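Local coordinates for protein alpha-1,3-glucanase (Paenibacillus glycanilyticus, PDB 6K0P) that probably hydrolyses alpha-1,3-glucan as a family 87 glycoside hydrolase, binding nigerose units at several places on its catalytic domain, at residues T409-S419 with F462-A473; V391-N401 with G426-G436. The protein carries 1 engineered substitution. One frame throughout, in Å; residues are numbered along the deposited sequence.

Contact 1 of 2, residues T409-S419 with F462-A473. With GLC (alpha-D-glucopyranose), chain C; GLC (alpha-D-glucopyranose), chain B.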
loop_
_atom_site.group_PDB
_atom_site.type_symbol
_atom_site.label_atom_id
_atom_site.label_comp_id
_atom_site.label_asym_id
_atom_site.label_seq_id
_atom_site.Cartn_x
_atom_site.Cartn_y
_atom_site.Cartn_z
ATOM N N THR A 409 -2.264 -8.345 -8.327
ATOM C CA THR A 409 -3.233 -8.433 -9.424
ATOM C C THR A 409 -3.219 -7.291 -10.437
ATOM O O THR A 409 -4.026 -7.333 -11.371
ATOM C CB THR A 409 -4.677 -8.529 -8.894
ATOM O OG1 THR A 409 -5.018 -7.294 -8.247
ATOM C CG2 THR A 409 -4.852 -9.686 -7.927
ATOM N N TYR A 410 -2.364 -6.272 -10.290
ATOM C CA TYR A 410 -2.630 -5.057 -11.062
ATOM C C TYR A 410 -1.340 -4.236 -11.192
ATOM O O TYR A 410 -0.289 -4.657 -10.683
ATOM C CB TYR A 410 -3.757 -4.317 -10.320
ATOM C CG TYR A 410 -4.856 -3.695 -11.172
ATOM C CD1 TYR A 410 -5.468 -4.428 -12.174
ATOM C CD2 TYR A 410 -5.248 -2.368 -10.995
ATOM C CE1 TYR A 410 -6.471 -3.888 -12.946
ATOM C CE2 TYR A 410 -6.260 -1.818 -11.768
ATOM C CZ TYR A 410 -6.864 -2.578 -12.741
ATOM O OH TYR A 410 -7.860 -2.007 -13.499
ATOM N N PRO A 411 -1.364 -3.089 -11.880
ATOM C CA PRO A 411 -0.127 -2.334 -12.116
ATOM C C PRO A 411 0.515 -1.795 -10.849
ATOM O O PRO A 411 -0.112 -1.666 -9.790
ATOM C CB PRO A 411 -0.607 -1.152 -12.970
ATOM C CG PRO A 411 -1.787 -1.672 -13.684
ATOM C CD PRO A 411 -2.472 -2.560 -12.693
ATOM N N GLY A 412 1.794 -1.440 -10.993
ATOM C CA GLY A 412 2.406 -0.545 -10.028
ATOM C C GLY A 412 1.729 0.814 -10.004
ATOM O O GLY A 412 1.478 1.369 -8.930
ATOM N N ILE A 413 1.444 1.378 -11.184
ATOM C CA ILE A 413 0.779 2.673 -11.321
ATOM C C ILE A 413 -0.337 2.542 -12.347
ATOM O O ILE A 413 -0.080 2.179 -13.503
ATOM C CB ILE A 413 1.744 3.800 -11.735
ATOM C CG1 ILE A 413 2.947 3.862 -10.784
ATOM C CG2 ILE A 413 0.998 5.134 -11.760
ATOM C CD1 ILE A 413 3.950 4.935 -11.169
ATOM N N THR A 414 -1.568 2.836 -11.928
ATOM C CA THR A 414 -2.712 2.937 -12.826
ATOM C C THR A 414 -2.964 4.407 -13.118
ATOM O O THR A 414 -3.073 5.215 -12.187
ATOM C CB THR A 414 -3.955 2.332 -12.171
ATOM O OG1 THR A 414 -3.795 0.918 -12.070
ATOM C CG2 THR A 414 -5.219 2.634 -12.995
ATOM N N ILE A 415 -3.049 4.753 -14.403
ATOM C CA ILE A 415 -3.380 6.101 -14.859
ATOM C C ILE A 415 -4.590 5.924 -15.762
ATOM O O ILE A 415 -4.456 5.405 -16.875
ATOM C CB ILE A 415 -2.201 6.735 -15.618
ATOM C CG1 ILE A 415 -0.959 6.780 -14.719
ATOM C CG2 ILE A 415 -2.543 8.153 -16.095
ATOM C CD1 ILE A 415 0.334 7.192 -15.436
ATOM N N SER A 416 -5.772 6.321 -15.286
ATOM C CA SER A 416 -7.021 5.891 -15.914
ATOM C C SER A 416 -8.017 7.030 -16.036
ATOM O O SER A 416 -8.254 7.759 -15.068
ATOM C CB SER A 416 -7.671 4.770 -15.093
ATOM O OG SER A 416 -8.984 4.503 -15.570
ATOM N N SER A 417 -8.634 7.149 -17.212
ATOM C CA SER A 417 -9.729 8.088 -17.402
ATOM C C SER A 417 -11.094 7.399 -17.449
ATOM O O SER A 417 -12.045 7.954 -18.011
ATOM C CB SER A 417 -9.483 8.979 -18.624
ATOM O OG SER A 417 -9.668 8.277 -19.848
ATOM N N TYR A 418 -11.216 6.216 -16.853
ATOM C CA TYR A 418 -12.518 5.562 -16.764
ATOM C C TYR A 418 -13.343 6.180 -15.638
ATOM O O TYR A 418 -12.829 6.457 -14.552
ATOM C CB TYR A 418 -12.354 4.055 -16.557
ATOM C CG TYR A 418 -13.678 3.327 -16.564
ATOM C CD1 TYR A 418 -14.543 3.437 -17.644
ATOM C CD2 TYR A 418 -14.071 2.563 -15.481
ATOM C CE1 TYR A 418 -15.769 2.792 -17.644
ATOM C CE2 TYR A 418 -15.283 1.906 -15.477
ATOM C CZ TYR A 418 -16.129 2.031 -16.555
ATOM O OH TYR A 418 -17.344 1.380 -16.539
ATOM N N SER A 419 -14.632 6.412 -15.907
ATOM C CA SER A 419 -15.493 7.115 -14.958
ATOM C C SER A 419 -16.026 6.236 -13.837
ATOM O O SER A 419 -16.431 6.773 -12.796
ATOM C CB SER A 419 -16.677 7.747 -15.702
ATOM O OG SER A 419 -17.621 6.764 -16.097
ATOM N N PHE A 462 -1.652 -7.130 -16.807
ATOM C CA PHE A 462 -1.374 -5.729 -16.515
ATOM C C PHE A 462 0.113 -5.436 -16.411
ATOM O O PHE A 462 0.859 -6.181 -15.769
ATOM C CB PHE A 462 -2.173 -5.287 -15.285
ATOM C CG PHE A 462 -3.617 -5.225 -15.589
ATOM C CD1 PHE A 462 -4.152 -4.087 -16.167
ATOM C CD2 PHE A 462 -4.417 -6.354 -15.455
ATOM C CE1 PHE A 462 -5.481 -4.046 -16.546
ATOM C CE2 PHE A 462 -5.745 -6.323 -15.825
ATOM C CZ PHE A 462 -6.281 -5.173 -16.381
ATOM N N GLY A 463 0.535 -4.354 -17.075
ATOM C CA GLY A 463 1.903 -3.896 -17.016
ATOM C C GLY A 463 2.194 -3.138 -15.736
ATOM O O GLY A 463 1.312 -2.870 -14.919
ATOM N N ALA A 464 3.473 -2.781 -15.576
ATOM C CA ALA A 464 3.894 -2.018 -14.403
ATOM C C ALA A 464 3.200 -0.667 -14.340
ATOM O O ALA A 464 2.836 -0.194 -13.253
ATOM C CB ALA A 464 5.411 -1.829 -14.409
ATOM N N ILE A 465 3.029 -0.014 -15.492
ATOM C CA ILE A 465 2.239 1.205 -15.604
ATOM C C ILE A 465 1.195 0.975 -16.679
ATOM O O ILE A 465 1.530 0.574 -17.805
ATOM C CB ILE A 465 3.094 2.443 -15.943
ATOM C CG1 ILE A 465 4.209 2.620 -14.908
ATOM C CG2 ILE A 465 2.205 3.705 -16.014
ATOM C CD1 ILE A 465 5.084 3.858 -15.134
ATOM N N TRP A 466 -0.063 1.207 -16.328
ATOM C CA TRP A 466 -1.192 1.073 -17.237
ATOM C C TRP A 466 -1.731 2.463 -17.521
ATOM O O TRP A 466 -2.159 3.168 -16.599
ATOM C CB TRP A 466 -2.265 0.202 -16.586
ATOM C CG TRP A 466 -3.483 -0.120 -17.412
ATOM C CD1 TRP A 466 -3.560 -0.279 -18.772
ATOM C CD2 TRP A 466 -4.797 -0.361 -16.906
ATOM N NE1 TRP A 466 -4.848 -0.594 -19.134
ATOM C CE2 TRP A 466 -5.627 -0.654 -18.005
ATOM C CE3 TRP A 466 -5.352 -0.353 -15.621
ATOM C CZ2 TRP A 466 -6.988 -0.938 -17.858
ATOM C CZ3 TRP A 466 -6.700 -0.634 -15.471
ATOM C CH2 TRP A 466 -7.503 -0.918 -16.582
ATOM N N ILE A 467 -1.687 2.860 -18.789
ATOM C CA ILE A 467 -2.243 4.124 -19.252
ATOM C C ILE A 467 -3.528 3.769 -19.986
ATOM O O ILE A 467 -3.480 3.247 -21.110
ATOM C CB ILE A 467 -1.271 4.882 -20.162
ATOM C CG1 ILE A 467 0.100 5.077 -19.486
ATOM C CG2 ILE A 467 -1.879 6.235 -20.541
ATOM C CD1 ILE A 467 1.123 3.955 -19.768
ATOM N N TYR A 468 -4.673 4.021 -19.352
ATOM C CA TYR A 468 -5.968 3.538 -19.827
ATOM C C TYR A 468 -6.860 4.728 -20.139
ATOM O O TYR A 468 -7.304 5.437 -19.226
ATOM C CB TYR A 468 -6.632 2.662 -18.763
ATOM C CG TYR A 468 -7.965 2.049 -19.147
ATOM C CD1 TYR A 468 -8.142 1.417 -20.369
ATOM C CD2 TYR A 468 -9.033 2.063 -18.256
ATOM C CE1 TYR A 468 -9.360 0.826 -20.710
ATOM C CE2 TYR A 468 -10.249 1.476 -18.578
ATOM C CZ TYR A 468 -10.406 0.862 -19.814
ATOM O OH TYR A 468 -11.610 0.277 -20.152
ATOM N N GLY A 469 -7.135 4.936 -21.424
ATOM C CA GLY A 469 -8.148 5.891 -21.826
ATOM C C GLY A 469 -9.494 5.218 -21.700
ATOM O O GLY A 469 -9.740 4.214 -22.366
ATOM N N GLY A 470 -10.350 5.737 -20.823
ATOM C CA GLY A 470 -11.650 5.138 -20.592
ATOM C C GLY A 470 -12.741 5.860 -21.355
ATOM O O GLY A 470 -12.669 5.992 -22.584
ATOM N N ASP A 471 -13.752 6.345 -20.641
ATOM C CA ASP A 471 -14.852 7.065 -21.263
ATOM C C ASP A 471 -14.723 8.574 -21.139
ATOM O O ASP A 471 -15.586 9.300 -21.639
ATOM C CB ASP A 471 -16.200 6.582 -20.707
ATOM C CG ASP A 471 -16.261 6.608 -19.183
ATOM O OD1 ASP A 471 -15.220 6.808 -18.518
ATOM O OD2 ASP A 471 -17.369 6.408 -18.647
ATOM N N ARG A 472 -13.658 9.064 -20.509
ATOM C CA ARG A 472 -13.441 10.489 -20.322
ATOM C C ARG A 472 -12.061 10.875 -20.852
ATOM O O ARG A 472 -11.240 10.021 -21.200
ATOM C CB ARG A 472 -13.586 10.876 -18.844
ATOM C CG ARG A 472 -14.944 10.528 -18.229
ATOM C CD ARG A 472 -16.080 11.329 -18.857
ATOM N NE ARG A 472 -17.357 11.007 -18.225
ATOM C CZ ARG A 472 -18.247 10.166 -18.737
ATOM N NH1 ARG A 472 -18.010 9.568 -19.898
ATOM N NH2 ARG A 472 -19.382 9.921 -18.095
ATOM N N ALA A 473 -11.814 12.185 -20.898
ATOM C CA ALA A 473 -10.601 12.713 -21.510
ATOM C C ALA A 473 -9.354 12.125 -20.863
ATOM O O ALA A 473 -9.245 12.034 -19.637
ATOM C CB ALA A 473 -10.573 14.236 -21.374
HETATM C C1 GLC C . -14.885 -1.767 -15.372
HETATM C C2 GLC C . -15.082 -1.561 -13.872
HETATM C C3 GLC C . -16.137 -2.520 -13.342
HETATM C C4 GLC C . -17.408 -2.417 -14.174
HETATM C C5 GLC C . -17.114 -2.546 -15.668
HETATM C C6 GLC C . -18.368 -2.263 -16.489
HETATM O O2 GLC C . -13.862 -1.744 -13.187
HETATM O O3 GLC C . -16.412 -2.211 -11.993
HETATM O O4 GLC C . -18.314 -3.427 -13.784
HETATM O O5 GLC C . -16.114 -1.631 -16.061
HETATM O O6 GLC C . -18.057 -2.334 -17.863
HETATM C C1 GLC B . -13.301 -5.233 -18.279
HETATM C C2 GLC B . -13.988 -4.684 -17.066
HETATM C C3 GLC B . -13.812 -3.198 -16.894
HETATM C C4 GLC B . -12.344 -2.886 -16.994
HETATM C C5 GLC B . -11.881 -3.335 -18.363
HETATM C C6 GLC B . -10.409 -3.081 -18.519
HETATM O O1 GLC B . -14.003 -4.868 -19.308
HETATM O O2 GLC B . -15.364 -5.023 -17.076
HETATM O O3 GLC B . -14.084 -2.967 -15.535
HETATM O O4 GLC B . -12.091 -1.492 -16.832
HETATM O O5 GLC B . -12.039 -4.714 -18.485
HETATM O O6 GLC B . -9.860 -3.609 -19.693
#

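Contact 2 of 2, residues V391-N401 with G426-G436. With ACY (acetic acid), chain L.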
loop_
_atom_site.group_PDB
_atom_site.type_symbol
_atom_site.label_atom_id
_atom_site.label_comp_id
_atom_site.label_asym_id
_atom_site.label_seq_id
_atom_site.Cartn_x
_atom_site.Cartn_y
_atom_site.Cartn_z
ATOM N N VAL A 391 -4.198 6.958 -10.176
ATOM C CA VAL A 391 -4.722 8.296 -10.415
ATOM C C VAL A 391 -5.821 8.195 -11.463
ATOM O O VAL A 391 -5.590 7.699 -12.575
ATOM C CB VAL A 391 -3.620 9.303 -10.796
ATOM C CG1 VAL A 391 -2.845 8.870 -12.025
ATOM C CG2 VAL A 391 -4.200 10.706 -10.970
ATOM N N TYR A 392 -7.020 8.625 -11.092
ATOM C CA TYR A 392 -8.200 8.552 -11.941
ATOM C C TYR A 392 -8.610 9.985 -12.258
ATOM O O TYR A 392 -9.289 10.640 -11.460
ATOM C CB TYR A 392 -9.311 7.792 -11.220
ATOM C CG TYR A 392 -8.923 6.394 -10.758
ATOM C CD1 TYR A 392 -9.001 5.304 -11.620
ATOM C CD2 TYR A 392 -8.483 6.171 -9.455
ATOM C CE1 TYR A 392 -8.655 4.026 -11.191
ATOM C CE2 TYR A 392 -8.142 4.899 -9.022
ATOM C CZ TYR A 392 -8.222 3.838 -9.888
ATOM O OH TYR A 392 -7.869 2.575 -9.457
ATOM N N GLY A 393 -8.185 10.478 -13.425
ATOM C CA GLY A 393 -8.461 11.853 -13.813
ATOM C C GLY A 393 -7.735 12.857 -12.927
ATOM O O GLY A 393 -6.826 12.532 -12.165
ATOM N N GLY A 394 -8.158 14.109 -13.049
ATOM C CA GLY A 394 -7.597 15.195 -12.265
ATOM C C GLY A 394 -6.749 16.107 -13.132
ATOM O O GLY A 394 -6.545 15.868 -14.323
ATOM N N SER A 395 -6.252 17.170 -12.503
ATOM C CA SER A 395 -5.422 18.139 -13.204
ATOM C C SER A 395 -4.399 18.697 -12.227
ATOM O O SER A 395 -4.724 18.961 -11.066
ATOM C CB SER A 395 -6.277 19.265 -13.815
ATOM O OG SER A 395 -5.490 20.123 -14.636
ATOM N N ASP A 396 -3.162 18.855 -12.700
ATOM C CA ASP A 396 -2.089 19.464 -11.909
ATOM C C ASP A 396 -1.850 18.718 -10.594
ATOM O O ASP A 396 -1.849 19.306 -9.512
ATOM C CB ASP A 396 -2.342 20.958 -11.672
ATOM C CG ASP A 396 -1.161 21.659 -11.026
ATOM O OD1 ASP A 396 0.000 21.313 -11.334
ATOM O OD2 ASP A 396 -1.395 22.566 -10.203
ATOM N N ASN A 397 -1.632 17.413 -10.695
ATOM C CA ASN A 397 -1.311 16.585 -9.539
ATOM C C ASN A 397 0.038 15.921 -9.757
ATOM O O ASN A 397 0.354 15.488 -10.873
ATOM C CB ASN A 397 -2.377 15.526 -9.321
ATOM C CG ASN A 397 -3.705 16.127 -8.933
ATOM O OD1 ASN A 397 -3.814 16.795 -7.901
ATOM N ND2 ASN A 397 -4.725 15.910 -9.754
ATOM N N LEU A 398 0.829 15.840 -8.688
ATOM C CA LEU A 398 2.203 15.361 -8.753
ATOM C C LEU A 398 2.351 14.100 -7.912
ATOM O O LEU A 398 1.893 14.056 -6.768
ATOM C CB LEU A 398 3.149 16.436 -8.220
ATOM C CG LEU A 398 4.624 16.058 -8.102
ATOM C CD1 LEU A 398 5.261 15.783 -9.474
ATOM C CD2 LEU A 398 5.362 17.177 -7.373
ATOM N N PHE A 399 2.997 13.081 -8.486
ATOM C CA PHE A 399 3.363 11.849 -7.797
ATOM C C PHE A 399 4.867 11.709 -7.989
ATOM O O PHE A 399 5.325 11.449 -9.108
ATOM C CB PHE A 399 2.612 10.666 -8.407
ATOM C CG PHE A 399 1.110 10.804 -8.333
ATOM C CD1 PHE A 399 0.424 11.604 -9.228
ATOM C CD2 PHE A 399 0.387 10.127 -7.352
ATOM C CE1 PHE A 399 -0.955 11.739 -9.153
ATOM C CE2 PHE A 399 -0.997 10.258 -7.274
ATOM C CZ PHE A 399 -1.668 11.062 -8.175
ATOM N N GLN A 400 5.638 11.902 -6.917
ATOM C CA GLN A 400 7.075 12.098 -7.046
ATOM C C GLN A 400 7.832 11.282 -6.011
ATOM O O GLN A 400 7.461 11.261 -4.833
ATOM C CB GLN A 400 7.406 13.577 -6.867
ATOM C CG GLN A 400 8.860 13.933 -7.077
ATOM C CD GLN A 400 9.057 15.436 -7.013
ATOM O OE1 GLN A 400 8.848 16.056 -5.968
ATOM N NE2 GLN A 400 9.420 16.033 -8.140
ATOM N N ASN A 401 8.907 10.629 -6.455
ATOM C CA ASN A 401 9.763 9.785 -5.618
ATOM C C ASN A 401 8.966 8.643 -4.978
ATOM O O ASN A 401 8.727 8.601 -3.769
ATOM C CB ASN A 401 10.565 10.578 -4.582
ATOM C CG ASN A 401 11.613 9.716 -3.918
ATOM O OD1 ASN A 401 12.131 8.798 -4.543
ATOM N ND2 ASN A 401 11.918 9.985 -2.658
ATOM N N GLY A 426 -12.635 13.379 -16.312
ATOM C CA GLY A 426 -11.369 12.770 -16.687
ATOM C C GLY A 426 -10.190 13.651 -16.305
ATOM O O GLY A 426 -10.204 14.338 -15.285
ATOM N N PHE A 427 -9.148 13.613 -17.135
ATOM C CA PHE A 427 -7.980 14.448 -16.899
ATOM C C PHE A 427 -8.214 15.848 -17.455
ATOM O O PHE A 427 -8.928 16.033 -18.444
ATOM C CB PHE A 427 -6.723 13.827 -17.522
ATOM C CG PHE A 427 -6.258 12.600 -16.795
ATOM C CD1 PHE A 427 -5.485 12.721 -15.659
ATOM C CD2 PHE A 427 -6.652 11.334 -17.207
ATOM C CE1 PHE A 427 -5.068 11.592 -14.957
ATOM C CE2 PHE A 427 -6.243 10.197 -16.511
ATOM C CZ PHE A 427 -5.454 10.328 -15.375
ATOM N N GLY A 428 -7.602 16.831 -16.806
ATOM C CA GLY A 428 -7.763 18.226 -17.157
ATOM C C GLY A 428 -6.631 18.759 -18.012
ATOM O O GLY A 428 -5.920 18.011 -18.691
ATOM N N ASP A 429 -6.457 20.080 -17.966
ATOM C CA ASP A 429 -5.569 20.777 -18.892
ATOM C C ASP A 429 -4.159 20.994 -18.358
ATOM O O ASP A 429 -3.317 21.538 -19.088
ATOM C CB ASP A 429 -6.187 22.115 -19.309
ATOM C CG ASP A 429 -7.322 21.935 -20.294
ATOM O OD1 ASP A 429 -7.592 20.783 -20.701
ATOM O OD2 ASP A 429 -7.946 22.951 -20.660
ATOM N N GLN A 430 -3.874 20.596 -17.124
ATOM C CA GLN A 430 -2.532 20.691 -16.573
ATOM C C GLN A 430 -2.031 19.292 -16.241
ATOM O O GLN A 430 -2.819 18.399 -15.901
ATOM C CB GLN A 430 -2.502 21.614 -15.336
ATOM C CG GLN A 430 -2.914 23.048 -15.676
ATOM C CD GLN A 430 -2.759 24.032 -14.521
ATOM O OE1 GLN A 430 -2.443 23.656 -13.396
ATOM N NE2 GLN A 430 -2.980 25.309 -14.807
ATOM N N ASP A 431 -0.714 19.112 -16.344
ATOM C CA ASP A 431 -0.121 17.779 -16.291
ATOM C C ASP A 431 -0.418 17.043 -14.989
ATOM O O ASP A 431 -0.379 17.613 -13.890
ATOM C CB ASP A 431 1.397 17.870 -16.430
ATOM C CG ASP A 431 1.856 17.906 -17.867
ATOM O OD1 ASP A 431 1.071 17.554 -18.778
ATOM O OD2 ASP A 431 3.015 18.291 -18.076
ATOM N N THR A 432 -0.677 15.748 -15.133
ATOM C CA THR A 432 -0.544 14.781 -14.057
ATOM C C THR A 432 0.835 14.170 -14.238
ATOM O O THR A 432 1.136 13.624 -15.305
ATOM C CB THR A 432 -1.633 13.722 -14.191
ATOM O OG1 THR A 432 -2.918 14.347 -14.045
ATOM C CG2 THR A 432 -1.460 12.625 -13.138
ATOM N N VAL A 433 1.684 14.303 -13.223
ATOM C CA VAL A 433 3.107 14.020 -13.353
ATOM C C VAL A 433 3.475 12.854 -12.452
ATOM O O VAL A 433 3.175 12.868 -11.250
ATOM C CB VAL A 433 3.964 15.250 -13.005
ATOM C CG1 VAL A 433 5.456 14.899 -13.089
ATOM C CG2 VAL A 433 3.618 16.421 -13.909
ATOM N N ILE A 434 4.124 11.854 -13.034
ATOM C CA ILE A 434 4.812 10.803 -12.298
ATOM C C ILE A 434 6.298 11.063 -12.518
ATOM O O ILE A 434 6.786 10.994 -13.650
ATOM C CB ILE A 434 4.402 9.403 -12.783
ATOM C CG1 ILE A 434 2.975 9.050 -12.318
ATOM C CG2 ILE A 434 5.388 8.355 -12.257
ATOM C CD1 ILE A 434 1.852 9.762 -13.046
ATOM N N ASP A 435 7.022 11.408 -11.458
ATOM C CA ASP A 435 8.409 11.856 -11.577
ATOM C C ASP A 435 9.263 11.164 -10.527
ATOM O O ASP A 435 9.219 11.530 -9.349
ATOM C CB ASP A 435 8.498 13.373 -11.414
ATOM C CG ASP A 435 9.936 13.881 -11.376
ATOM O OD1 ASP A 435 10.858 13.169 -11.823
ATOM O OD2 ASP A 435 10.140 15.004 -10.879
ATOM N N GLY A 436 10.056 10.187 -10.959
ATOM C CA GLY A 436 10.924 9.488 -10.033
ATOM C C GLY A 436 10.216 8.319 -9.389
ATOM O O GLY A 436 9.525 8.486 -8.382
HETATM C C ACY L . -7.727 22.570 -15.611
HETATM O O ACY L . -6.725 22.509 -14.808
HETATM O OXT ACY L . -7.989 21.755 -16.487
HETATM C CH3 ACY L . -8.607 23.815 -15.377
HETATM O O HOH W 1 -4.452 14.053 -11.785
HETATM O O HOH W 2 1.458 19.534 -12.883
#

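Contact 1 of 2, residues T409-S419 with F462-A473
CE1 of Tyr410 sits over the centre of one face of the Phe462 ring, 3.7 Å from CZ of Phe462 and with the two rings inclined obliquely at 47°, where two successive coils of a right-handed parallel beta-helix lie side by side. Pro411 fits in next to this pair, its CG 3.5 Å from CB of Trp466. From Ile465 to Gly469 the strand runs parallel to 413-416. On the face of Ile413, Ile415 and Ile465, Ile415 CD1 rests on CG2 of Ile465. Trp466 is clasped through both N and O, by Ile413 O and Ile415 N. The other face carries Trp466 and Tyr468, both with CG anti to the backbone N (chi1 -176° and -178°), which carries their rings toward the chain B glucose of the bound nigerose, Tyr468 OH nearest its O4; Trp466 NE1 donates a hydrogen bond to OE1 of Gln495. Tyr468 and Tyr418 belong to this sugar pocket. Beyond the strand Ser417 OG is gripped twice, accepting from Gly470 N and donating to Arg472 O at 2.7 Å. Asp471 then closes on Ser419 like a fork: its OD1 receives the backbone N at 2.7 Å and its OD2 the hydroxyl OG at 2.6 Å, each through the syn lone pair.

Contact 2 of 2, residues V391-N401 with G426-G436
Gly393 lies flat against Phe427 at a corner of the parallel beta-helix, its CA 3.5 Å from the ring centroid and only 7° off the normal, a CH-pi contact over the face. Next to it Gly394 is held at both ends, N to Gly426 O and O to Gly428 N, each donor standing above its carbonyl plane. Ser395 OG, anti to the backbone N (chi1 -173°), accepts from Gln430 N at 3.0 Å and donates to O of an acetic acid molecule probably left from crystallisation; Asp429 N holds its other oxygen, OXT. Past the corner, 397-400 and 432-435 pair as parallel strands through Asn397 O, Phe399 N and O, and Asn401 N. Leu398 CD1 packs on Val433 CG1 at 3.7 Å on one face, while Phe399 CB meets Ile434 CG1 on the other. Gln400 NE2 donates to Asp435 OD2 at 3.0 Å; OD2 lies in the amide plane of Gln400, while NE2 meets it from above the carboxylate plane, which stands 67° from the amide. Farther out, Asp435 OD1 is taken by Asn481, and Asn373 and Asn370 fix the Asn397 amide. One water joins Gly393 O, Asn397 ND2 and Thr432 OG1.

Contacts 1 and 2 lie with their centres 13 Å apart in the same beta-helix, sharing the sheet of strands 389-392 and 409-416, while 397-400 with 432-435 turns away into the adjoining one. Their segments alternate along the chain: 391-401, 409-419, 426-436, 462-473, so each contact joins one coil to the next. Strand 389-392, which leads into contact 2, runs parallel to 409-416 of contact 1, and Val391 N probably bonds to Thr414 O. Ala473 O probably takes the N-H of Phe427, whose ring also packs against Ser416 O. Contact 1 bears a glucose-binding face of the coils, whereas contact 2 forms a neighbouring corner and wall, with the Phe427 ring between them.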